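Side-chain contacts in alpha,alpha-trehalose-phosphate synthase (UDP-forming) (Burkholderia xenovorans, PDB 5V0T), which is a family 20 glycosyltransferase of the GT-B clan, built from two Rossmann-like halves, here holding uridine-5'-diphosphate and 6-O-phosphono-alpha-D-glucopyranose: residues P168-L173 and F203-V208; P313-A316 and A320-D323; D323-L328 and Y349-Y354. All blocks are in the same frame, centred on the assembly; numbering follows the deposited sequence.

Interaction 1: P168-L173 and F203-V208; sequences PASQVL and FCDYIV
Two helices that follow neighbouring parallel strands of the larger sheet meet here: S170 and L173 of the short helix 170-173 pack against D205 and Y206 of helix 197-209. The short helix comes after strand 159-162, the longer one after strand 191-194. The backbones come close, with S170 CA and Y206 CA 4.9 Å apart. The small side chain of S170 fits this close approach. Its CB lies at the edge of the Y206 ring, near the ring plane, and stands 3.9 Å from Y206 CB.

The polar part is at the start of the short helix, where A169 is the N-cap residue. S170 OG sits between its own backbone N and carbonyl carbon (chi1 65°), which turns it to D205. It donates to D205 OD2 at 2.8 Å, arriving from above the carboxylate plane, 41° out of it. A water adds a second link. It accepts from S170 N at 2.9 Å and donates to D205 OD2 at 2.7 Å. OD2 is therefore gripped by two hydrogen bonds, and the serine is tied to it through both hydroxyl and amide. The other oxygen, D205 OD1, has a weak bond to N209.

One turn further on, L173 crosses the tyrosine side chain at about a right angle. L173 CD2 is 3.7 Å from Y206 CD2 and approaches the ring obliquely. V183 of helix 179-186 touches both side chains. Y206 OH is bonded to H179 ND1, so the ring is anchored at its far end.

The carboxylate of D205 lies beside the N-terminal end of the short helix and reaches its S170 amide through the water. That helix end would probably help to stabilise its negative charge, while the apolar side of the contact is left to S170 CB, L173 and Y206.

Interaction 2: P313-A316 and A320-D323; sequences PTRA and AYQD. With G6P (6-O-phosphono-alpha-D-glucopyranose), chain J.
R315 and Y321 form the tight, buried part of this contact. R315 CB stands over one face of the Y321 ring, 4.0 Å from its centroid and only 9° off the ring normal, a CH-pi contact. From there the arginine, extended from CG to NE, passes obliquely over the ring toward the hydroxyl, its guanidinium plane steeply turned against the ring. R315 NH1 gives Y321 OH a bent hydrogen bond of 3.0 Å (N-H...O angle 139°), with the oxygen tilted out of the guanidinium plane. The same hydroxyl is bonded to D279 OD2, so Y321 is a second-shell residue that helps to position the arginine. T314 CG2 adds an apolar touch, 3.7 Å from Y321 CD2, while T314 OG1 is bonded to R277.

The contact joins the loop after strand 305-310 to the first turns of helix 319-339, in a beta-alpha-beta unit of the six-stranded parallel sheet. This loop carries R315 into the G6P pocket. R315 NE donates to G6P O2P at 3.0 Å, and R315 NH2 donates to the bridging ester oxygen G6P O6 at 3.0 Å. W95 of helix 79-98 makes a cation-pi contact with the arginine.

The outer side is looser. A316 is exposed and its CB points away from the helix. One nearly straight hydrogen bond spans the gap there: Q322 NE2 to A316 O, 3.0 Å with an N-H...O angle of 169°. Q322 OE1 is held by H319 ND1.

Interaction 3: D323-L328 and Y349-Y354; sequences DIRLQL and YIHKQY. With OXD (oxalic acid), chain O; UDP (uridine-5'-diphosphate), chain I.
Helix 319-339 and the end of strand 347-350 keep their backbones well apart, with R325 CA 9.2 Å from H351 CA and L328 CA 9.5 Å from Y349 CA, so long side chains bridge the gap. R325 is extended from CG to NE and crosses H351 at about a right angle. H351 CD2 lies over one face of the guanidinium, toward its rim, and is 3.5 Å from R325 NE. The two planes are 29° apart. No hydrogen bond joins the segments. R325 NE is instead paired with E329 in a salt bridge, and Y349 OH is bonded to the same carboxylate oxygen, E329 OE1. H351 ND1 is bonded to A311 O.

On the inner side L328 CD2 touches Y349 CE1 at 4.0 Å, obliquely to the ring. L284 and F288 of helix 284-297 also pack on L328. These contacts fasten the helix of a beta-alpha-beta unit (strand 305-310, helix 319-339, strand 347-350) to its second strand, the outermost strand at one side of the parallel sheet.

Past the strand the chain runs on to two ligands. Y354 N donates to UDP O4 at 2.8 Å, and UDP N3 donates to Y354 O at 2.9 Å, so backbone atoms read the edge of the uracil. Oxalic acid lies on the Y354 ring, with its O6 3.6 Å above the centre of one face. K352 NZ adds only a weak hydrogen bond to OXD O3, at 3.4 Å.

Overall arrangement
Interactions 2 and 3 are neighbours, with centres about 9 Å apart. They share D323 and use successive turns of helix 319-339. They also touch directly: P313 CA packs on H351 CE1 at 3.5 Å. Together they reach both main ligands. Interaction 2 holds the phosphate end of G6P through R315, and interaction 3 holds the uracil of UDP through the backbone of Y354. The nearest atoms of the R315 side chain and UDP are also about 7 Å apart. Interaction 1 stands apart, with its centre about 28 Å from that of interaction 2 and 33 Å from that of interaction 3. It belongs to the other sheet and holds no pocket residue.

Interaction 1: P168-L173 and F203-V208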
loop_
_atom_site.group_PDB
_atom_site.type_symbol
_atom_site.label_atom_id
_atom_site.label_comp_id
_atom_site.label_asym_id
_atom_site.label_seq_id
_atom_site.Cartn_x
_atom_site.Cartn_y
_atom_site.Cartn_z
ATOM N N PRO A 168 8.075 5.779 -10.050
ATOM C CA PRO A 168 7.682 5.758 -11.460
ATOM C C PRO A 168 8.885 5.845 -12.386
ATOM O O PRO A 168 9.944 6.359 -12.029
ATOM C CB PRO A 168 6.800 7.003 -11.596
ATOM C CG PRO A 168 7.412 7.962 -10.589
ATOM C CD PRO A 168 7.725 7.056 -9.406
ATOM N N ALA A 169 8.690 5.321 -13.597
ATOM C CA ALA A 169 9.647 5.496 -14.678
ATOM C C ALA A 169 10.112 6.947 -14.734
ATOM O O ALA A 169 9.332 7.872 -14.489
ATOM C CB ALA A 169 8.997 5.088 -16.004
ATOM N N SER A 170 11.399 7.148 -15.025
ATOM C CA SER A 170 11.932 8.510 -15.015
ATOM C C SER A 170 11.122 9.448 -15.911
ATOM O O SER A 170 10.901 10.613 -15.554
ATOM C CB SER A 170 13.407 8.515 -15.421
ATOM O OG SER A 170 13.578 8.085 -16.756
ATOM N N GLN A 171 10.662 8.962 -17.074
ATOM C CA GLN A 171 9.910 9.820 -17.993
ATOM C C GLN A 171 8.594 10.276 -17.387
ATOM O O GLN A 171 8.088 11.351 -17.728
ATOM C CB GLN A 171 9.627 9.097 -19.317
ATOM C CG GLN A 171 10.797 9.064 -20.269
ATOM C CD GLN A 171 11.212 10.475 -20.685
ATOM O OE1 GLN A 171 10.372 11.296 -21.049
ATOM N NE2 GLN A 171 12.497 10.771 -20.580
ATOM N N VAL A 172 8.003 9.444 -16.538
ATOM C CA VAL A 172 6.765 9.785 -15.850
ATOM C C VAL A 172 7.040 10.740 -14.689
ATOM O O VAL A 172 6.276 11.682 -14.452
ATOM C CB VAL A 172 6.073 8.486 -15.388
ATOM C CG1 VAL A 172 4.956 8.777 -14.403
ATOM C CG2 VAL A 172 5.545 7.701 -16.612
ATOM N N LEU A 173 8.155 10.542 -13.983
ATOM C CA LEU A 173 8.515 11.429 -12.875
ATOM C C LEU A 173 8.774 12.860 -13.360
ATOM O O LEU A 173 8.529 13.820 -12.620
ATOM C CB LEU A 173 9.742 10.876 -12.154
ATOM C CG LEU A 173 10.285 11.677 -10.957
ATOM C CD1 LEU A 173 9.223 11.776 -9.858
ATOM C CD2 LEU A 173 11.552 11.035 -10.424
ATOM N N PHE A 203 14.382 4.458 -10.314
ATOM C CA PHE A 203 15.203 5.429 -9.593
ATOM C C PHE A 203 16.573 5.571 -10.245
ATOM O O PHE A 203 17.031 6.691 -10.515
ATOM C CB PHE A 203 15.343 5.024 -8.121
ATOM C CG PHE A 203 16.320 5.875 -7.348
ATOM C CD1 PHE A 203 15.964 7.145 -6.919
ATOM C CD2 PHE A 203 17.600 5.403 -7.069
ATOM C CE1 PHE A 203 16.878 7.937 -6.206
ATOM C CE2 PHE A 203 18.526 6.187 -6.363
ATOM C CZ PHE A 203 18.165 7.454 -5.938
ATOM N N CYS A 204 17.244 4.444 -10.523
ATOM C CA CYS A 204 18.577 4.520 -11.121
ATOM C C CYS A 204 18.534 5.116 -12.519
ATOM O O CYS A 204 19.460 5.839 -12.913
ATOM C CB CYS A 204 19.224 3.135 -11.163
ATOM S SG CYS A 204 19.534 2.445 -9.526
ATOM N N ASP A 205 17.467 4.838 -13.269
ATOM C CA ASP A 205 17.313 5.430 -14.595
ATOM C C ASP A 205 17.264 6.957 -14.513
ATOM O O ASP A 205 17.882 7.650 -15.328
ATOM C CB ASP A 205 16.045 4.878 -15.251
ATOM C CG ASP A 205 15.961 5.187 -16.732
ATOM O OD1 ASP A 205 16.946 4.926 -17.453
ATOM O OD2 ASP A 205 14.905 5.671 -17.184
ATOM N N TYR A 206 16.534 7.501 -13.532
ATOM C CA TYR A 206 16.531 8.951 -13.344
ATOM C C TYR A 206 17.922 9.456 -12.974
ATOM O O TYR A 206 18.417 10.435 -13.551
ATOM C CB TYR A 206 15.507 9.353 -12.274
ATOM C CG TYR A 206 15.407 10.864 -12.104
ATOM C CD1 TYR A 206 16.327 11.563 -11.322
ATOM C CD2 TYR A 206 14.408 11.589 -12.740
ATOM C CE1 TYR A 206 16.261 12.940 -11.183
ATOM C CE2 TYR A 206 14.322 12.965 -12.591
ATOM C CZ TYR A 206 15.253 13.636 -11.807
ATOM O OH TYR A 206 15.192 15.008 -11.667
ATOM N N ILE A 207 18.568 8.805 -12.001
ATOM C CA ILE A 207 19.904 9.228 -11.564
ATOM C C ILE A 207 20.862 9.312 -12.750
ATOM O O ILE A 207 21.602 10.298 -12.916
ATOM C CB ILE A 207 20.437 8.266 -10.484
ATOM C CG1 ILE A 207 19.621 8.383 -9.184
ATOM C CG2 ILE A 207 21.927 8.496 -10.251
ATOM C CD1 ILE A 207 19.767 9.717 -8.476
ATOM N N VAL A 208 20.869 8.275 -13.595
ATOM C CA VAL A 208 21.840 8.222 -14.690
ATOM C C VAL A 208 21.449 9.164 -15.824
ATOM O O VAL A 208 22.292 9.887 -16.363
ATOM C CB VAL A 208 21.999 6.770 -15.185
ATOM C CG1 VAL A 208 22.790 6.725 -16.482
ATOM C CG2 VAL A 208 22.669 5.914 -14.109
HETATM O O HOH W 1 12.570 4.747 -16.094
#

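Interaction 2: P313-A316 and A320-D323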
loop_
_atom_site.group_PDB
_atom_site.type_symbol
_atom_site.label_atom_id
_atom_site.label_comp_id
_atom_site.label_asym_id
_atom_site.label_seq_id
_atom_site.Cartn_x
_atom_site.Cartn_y
_atom_site.Cartn_z
ATOM N N PRO A 313 -13.928 4.504 2.588
ATOM C CA PRO A 313 -13.550 5.877 2.249
ATOM C C PRO A 313 -12.062 6.093 2.459
ATOM O O PRO A 313 -11.456 5.543 3.384
ATOM C CB PRO A 313 -14.367 6.726 3.233
ATOM C CG PRO A 313 -15.464 5.801 3.729
ATOM C CD PRO A 313 -14.876 4.445 3.720
ATOM N N THR A 314 -11.488 6.917 1.596
ATOM C CA THR A 314 -10.116 7.359 1.755
ATOM C C THR A 314 -10.024 8.781 1.216
ATOM O O THR A 314 -10.602 9.086 0.173
ATOM C CB THR A 314 -9.159 6.408 1.023
ATOM O OG1 THR A 314 -7.810 6.844 1.199
ATOM C CG2 THR A 314 -9.476 6.346 -0.470
ATOM N N ARG A 315 -9.337 9.659 1.945
ATOM C CA ARG A 315 -9.014 11.000 1.433
ATOM C C ARG A 315 -10.255 11.699 0.857
ATOM O O ARG A 315 -10.232 12.302 -0.220
ATOM C CB ARG A 315 -7.881 10.903 0.403
ATOM C CG ARG A 315 -6.596 10.308 0.998
ATOM C CD ARG A 315 -5.546 9.852 -0.043
ATOM N NE ARG A 315 -4.558 8.957 0.568
ATOM C CZ ARG A 315 -3.640 8.269 -0.108
ATOM N NH1 ARG A 315 -3.547 8.384 -1.436
ATOM N NH2 ARG A 315 -2.810 7.460 0.544
ATOM N N ALA A 316 -11.363 11.618 1.601
ATOM C CA ALA A 316 -12.665 11.951 1.030
ATOM C C ALA A 316 -12.867 13.442 0.812
ATOM O O ALA A 316 -13.822 13.815 0.122
ATOM C CB ALA A 316 -13.795 11.403 1.916
ATOM N N ALA A 320 -10.795 14.552 -6.467
ATOM C CA ALA A 320 -10.467 13.372 -7.268
ATOM C C ALA A 320 -10.968 12.089 -6.619
ATOM O O ALA A 320 -11.337 11.140 -7.319
ATOM C CB ALA A 320 -8.957 13.272 -7.504
ATOM N N TYR A 321 -10.959 12.019 -5.293
ATOM C CA TYR A 321 -11.479 10.833 -4.636
ATOM C C TYR A 321 -13.000 10.820 -4.645
ATOM O O TYR A 321 -13.603 9.749 -4.783
ATOM C CB TYR A 321 -10.895 10.730 -3.217
ATOM C CG TYR A 321 -9.468 10.239 -3.274
ATOM C CD1 TYR A 321 -8.422 11.122 -3.536
ATOM C CD2 TYR A 321 -9.173 8.879 -3.150
ATOM C CE1 TYR A 321 -7.117 10.683 -3.621
ATOM C CE2 TYR A 321 -7.866 8.427 -3.241
ATOM C CZ TYR A 321 -6.844 9.341 -3.480
ATOM O OH TYR A 321 -5.545 8.900 -3.574
ATOM N N GLN A 322 -13.636 11.989 -4.537
ATOM C CA GLN A 322 -15.080 12.055 -4.743
ATOM C C GLN A 322 -15.448 11.588 -6.151
ATOM O O GLN A 322 -16.432 10.863 -6.339
ATOM C CB GLN A 322 -15.573 13.487 -4.501
ATOM C CG GLN A 322 -15.349 13.989 -3.064
ATOM C CD GLN A 322 -15.195 15.520 -2.958
ATOM O OE1 GLN A 322 -15.513 16.261 -3.893
ATOM N NE2 GLN A 322 -14.691 15.989 -1.807
ATOM N N ASP A 323 -14.654 11.976 -7.151
ATOM C CA ASP A 323 -14.962 11.616 -8.536
ATOM C C ASP A 323 -14.910 10.107 -8.744
ATOM O O ASP A 323 -15.830 9.522 -9.320
ATOM C CB ASP A 323 -13.990 12.308 -9.503
ATOM C CG ASP A 323 -14.215 13.808 -9.604
ATOM O OD1 ASP A 323 -15.339 14.282 -9.339
ATOM O OD2 ASP A 323 -13.252 14.515 -9.966
HETATM C C1 G6P J . -0.933 3.919 1.260
HETATM C C2 G6P J . 0.258 4.832 1.494
HETATM C C3 G6P J . 0.408 5.143 2.986
HETATM C C4 G6P J . -0.909 5.719 3.512
HETATM C C5 G6P J . -2.051 4.749 3.205
HETATM C C6 G6P J . -3.372 5.281 3.764
HETATM O O1 G6P J . -0.669 2.703 1.950
HETATM O O2 G6P J . 1.446 4.213 0.969
HETATM O O3 G6P J . 1.456 6.117 3.128
HETATM O O4 G6P J . -0.827 5.901 4.941
HETATM O O5 G6P J . -2.128 4.518 1.788
HETATM O O6 G6P J . -3.626 6.600 3.251
HETATM P P G6P J . -3.837 7.824 4.277
HETATM O O1P G6P J . -5.188 7.613 4.912
HETATM O O2P G6P J . -3.723 9.048 3.411
HETATM O O3P G6P J . -2.712 7.690 5.279
#

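Interaction 3: D323-L328 and Y349-Y354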
loop_
_atom_site.group_PDB
_atom_site.type_symbol
_atom_site.label_atom_id
_atom_site.label_comp_id
_atom_site.label_asym_id
_atom_site.label_seq_id
_atom_site.Cartn_x
_atom_site.Cartn_y
_atom_site.Cartn_z
ATOM N N ASP A 323 -14.654 11.976 -7.151
ATOM C CA ASP A 323 -14.962 11.616 -8.536
ATOM C C ASP A 323 -14.910 10.107 -8.744
ATOM O O ASP A 323 -15.830 9.522 -9.320
ATOM C CB ASP A 323 -13.990 12.308 -9.503
ATOM C CG ASP A 323 -14.215 13.808 -9.604
ATOM O OD1 ASP A 323 -15.339 14.282 -9.339
ATOM O OD2 ASP A 323 -13.252 14.515 -9.966
ATOM N N ILE A 324 -13.825 9.456 -8.314
ATOM C CA ILE A 324 -13.743 8.010 -8.544
ATOM C C ILE A 324 -14.838 7.290 -7.773
ATOM O O ILE A 324 -15.363 6.264 -8.231
ATOM C CB ILE A 324 -12.332 7.452 -8.216
ATOM C CG1 ILE A 324 -12.236 5.937 -8.493
ATOM C CG2 ILE A 324 -11.910 7.732 -6.757
ATOM C CD1 ILE A 324 -12.547 5.544 -9.974
ATOM N N ARG A 325 -15.223 7.809 -6.601
ATOM C CA ARG A 325 -16.329 7.187 -5.881
ATOM C C ARG A 325 -17.610 7.252 -6.703
ATOM O O ARG A 325 -18.315 6.248 -6.855
ATOM C CB ARG A 325 -16.543 7.850 -4.516
ATOM C CG ARG A 325 -17.802 7.322 -3.793
ATOM C CD ARG A 325 -18.138 8.168 -2.538
ATOM N NE ARG A 325 -19.290 7.645 -1.797
ATOM C CZ ARG A 325 -19.843 8.290 -0.773
ATOM N NH1 ARG A 325 -19.341 9.462 -0.394
ATOM N NH2 ARG A 325 -20.878 7.770 -0.118
ATOM N N LEU A 326 -17.923 8.433 -7.248
ATOM C CA LEU A 326 -19.123 8.583 -8.064
ATOM C C LEU A 326 -19.106 7.645 -9.261
ATOM O O LEU A 326 -20.128 7.025 -9.592
ATOM C CB LEU A 326 -19.256 10.026 -8.540
ATOM C CG LEU A 326 -19.629 11.084 -7.509
ATOM C CD1 LEU A 326 -19.468 12.474 -8.132
ATOM C CD2 LEU A 326 -21.074 10.861 -7.028
ATOM N N GLN A 327 -17.959 7.541 -9.929
ATOM C CA GLN A 327 -17.884 6.682 -11.100
ATOM C C GLN A 327 -18.163 5.237 -10.717
ATOM O O GLN A 327 -18.959 4.559 -11.378
ATOM C CB GLN A 327 -16.522 6.816 -11.779
ATOM C CG GLN A 327 -16.453 6.026 -13.085
ATOM C CD GLN A 327 -15.175 6.227 -13.878
ATOM O OE1 GLN A 327 -14.141 6.653 -13.346
ATOM N NE2 GLN A 327 -15.242 5.913 -15.171
ATOM N N LEU A 328 -17.563 4.774 -9.616
ATOM C CA LEU A 328 -17.711 3.378 -9.202
ATOM C C LEU A 328 -19.138 3.074 -8.779
ATOM O O LEU A 328 -19.660 1.986 -9.059
ATOM C CB LEU A 328 -16.756 3.057 -8.055
ATOM C CG LEU A 328 -16.705 1.571 -7.670
ATOM C CD1 LEU A 328 -16.184 0.761 -8.883
ATOM C CD2 LEU A 328 -15.824 1.362 -6.424
ATOM N N TYR A 349 -21.583 -3.892 -2.735
ATOM C CA TYR A 349 -20.645 -2.783 -2.629
ATOM C C TYR A 349 -20.855 -2.135 -1.268
ATOM O O TYR A 349 -21.986 -1.778 -0.918
ATOM C CB TYR A 349 -20.858 -1.788 -3.779
ATOM C CG TYR A 349 -20.262 -0.403 -3.560
ATOM C CD1 TYR A 349 -18.884 -0.208 -3.533
ATOM C CD2 TYR A 349 -21.086 0.702 -3.384
ATOM C CE1 TYR A 349 -18.340 1.068 -3.332
ATOM C CE2 TYR A 349 -20.560 1.973 -3.166
ATOM C CZ TYR A 349 -19.185 2.151 -3.159
ATOM O OH TYR A 349 -18.664 3.398 -2.954
ATOM N N ILE A 350 -19.787 -2.036 -0.477
ATOM C CA ILE A 350 -19.898 -1.530 0.886
ATOM C C ILE A 350 -18.803 -0.491 1.077
ATOM O O ILE A 350 -17.613 -0.821 1.003
ATOM C CB ILE A 350 -19.784 -2.644 1.943
ATOM C CG1 ILE A 350 -20.746 -3.792 1.636
ATOM C CG2 ILE A 350 -20.154 -2.105 3.343
ATOM C CD1 ILE A 350 -20.679 -4.895 2.663
ATOM N N HIS A 351 -19.204 0.753 1.327
ATOM C CA HIS A 351 -18.281 1.884 1.395
ATOM C C HIS A 351 -17.945 2.188 2.857
ATOM O O HIS A 351 -18.238 3.264 3.384
ATOM C CB HIS A 351 -18.896 3.090 0.667
ATOM C CG HIS A 351 -17.971 4.261 0.495
ATOM N ND1 HIS A 351 -16.701 4.143 -0.026
ATOM C CD2 HIS A 351 -18.142 5.577 0.777
ATOM C CE1 HIS A 351 -16.133 5.339 -0.073
ATOM N NE2 HIS A 351 -16.981 6.224 0.422
ATOM N N LYS A 352 -17.333 1.197 3.519
ATOM C CA LYS A 352 -17.039 1.248 4.952
ATOM C C LYS A 352 -15.777 0.446 5.264
ATOM O O LYS A 352 -15.423 -0.485 4.544
ATOM C CB LYS A 352 -18.211 0.698 5.802
ATOM C CG LYS A 352 -19.468 1.566 5.778
ATOM C CD LYS A 352 -20.562 1.024 6.693
ATOM C CE LYS A 352 -21.724 0.428 5.898
ATOM N NZ LYS A 352 -22.860 0.020 6.784
ATOM N N GLN A 353 -15.114 0.803 6.363
ATOM C CA GLN A 353 -13.936 0.074 6.819
ATOM C C GLN A 353 -14.351 -1.078 7.725
ATOM O O GLN A 353 -15.364 -1.009 8.425
ATOM C CB GLN A 353 -12.965 0.994 7.575
ATOM N N TYR A 354 -13.552 -2.143 7.701
ATOM C CA TYR A 354 -13.759 -3.311 8.541
ATOM C C TYR A 354 -12.498 -3.605 9.339
ATOM O O TYR A 354 -11.385 -3.256 8.941
ATOM C CB TYR A 354 -14.126 -4.545 7.704
ATOM C CG TYR A 354 -15.553 -4.542 7.234
ATOM C CD1 TYR A 354 -15.971 -3.696 6.207
ATOM C CD2 TYR A 354 -16.495 -5.376 7.828
ATOM C CE1 TYR A 354 -17.280 -3.691 5.776
ATOM C CE2 TYR A 354 -17.811 -5.375 7.414
ATOM C CZ TYR A 354 -18.196 -4.541 6.382
ATOM O OH TYR A 354 -19.506 -4.537 5.965
HETATM C C1 OXD O . -20.286 -1.944 8.915
HETATM C C2 OXD O . -19.245 -2.475 9.789
HETATM O O3 OXD O . -21.347 -1.505 9.411
HETATM O O4 OXD O . -19.580 -3.053 10.847
HETATM O O5 OXD O . -20.095 -1.958 7.684
HETATM O O6 OXD O . -18.048 -2.351 9.450
HETATM N N1 UDP I . -7.606 -2.848 5.641
HETATM C C2 UDP I . -8.257 -2.834 6.865
HETATM N N3 UDP I . -9.584 -2.519 6.814
HETATM C C4 UDP I . -10.322 -2.226 5.688
HETATM C C5 UDP I . -9.583 -2.266 4.453
HETATM C C6 UDP I . -8.278 -2.581 4.470
HETATM O O2 UDP I . -7.693 -3.069 7.919
HETATM O O4 UDP I . -11.525 -1.964 5.805
HETATM C "C1'" UDP I . -6.181 -3.190 5.639
HETATM C "C2'" UDP I . -5.857 -4.450 4.840
HETATM O "O2'" UDP I . -6.046 -5.596 5.654
HETATM C "C3'" UDP I . -4.388 -4.201 4.489
HETATM C "C4'" UDP I . -4.344 -2.681 4.292
HETATM O "O4'" UDP I . -5.475 -2.145 5.010
HETATM O "O3'" UDP I . -3.499 -4.569 5.540
HETATM C "C5'" UDP I . -4.384 -2.214 2.861
HETATM O "O5'" UDP I . -3.040 -2.291 2.348
HETATM P PA UDP I . -2.758 -2.474 0.802
HETATM O O1A UDP I . -3.627 -3.566 0.213
HETATM O O2A UDP I . -1.293 -2.658 0.652
HETATM O O3A UDP I . -3.226 -1.125 0.126
HETATM P PB UDP I . -3.158 0.410 0.515
HETATM O O1B UDP I . -1.858 0.528 1.315
HETATM O O2B UDP I . -2.987 1.100 -0.855
HETATM O O3B UDP I . -4.366 0.843 1.259
#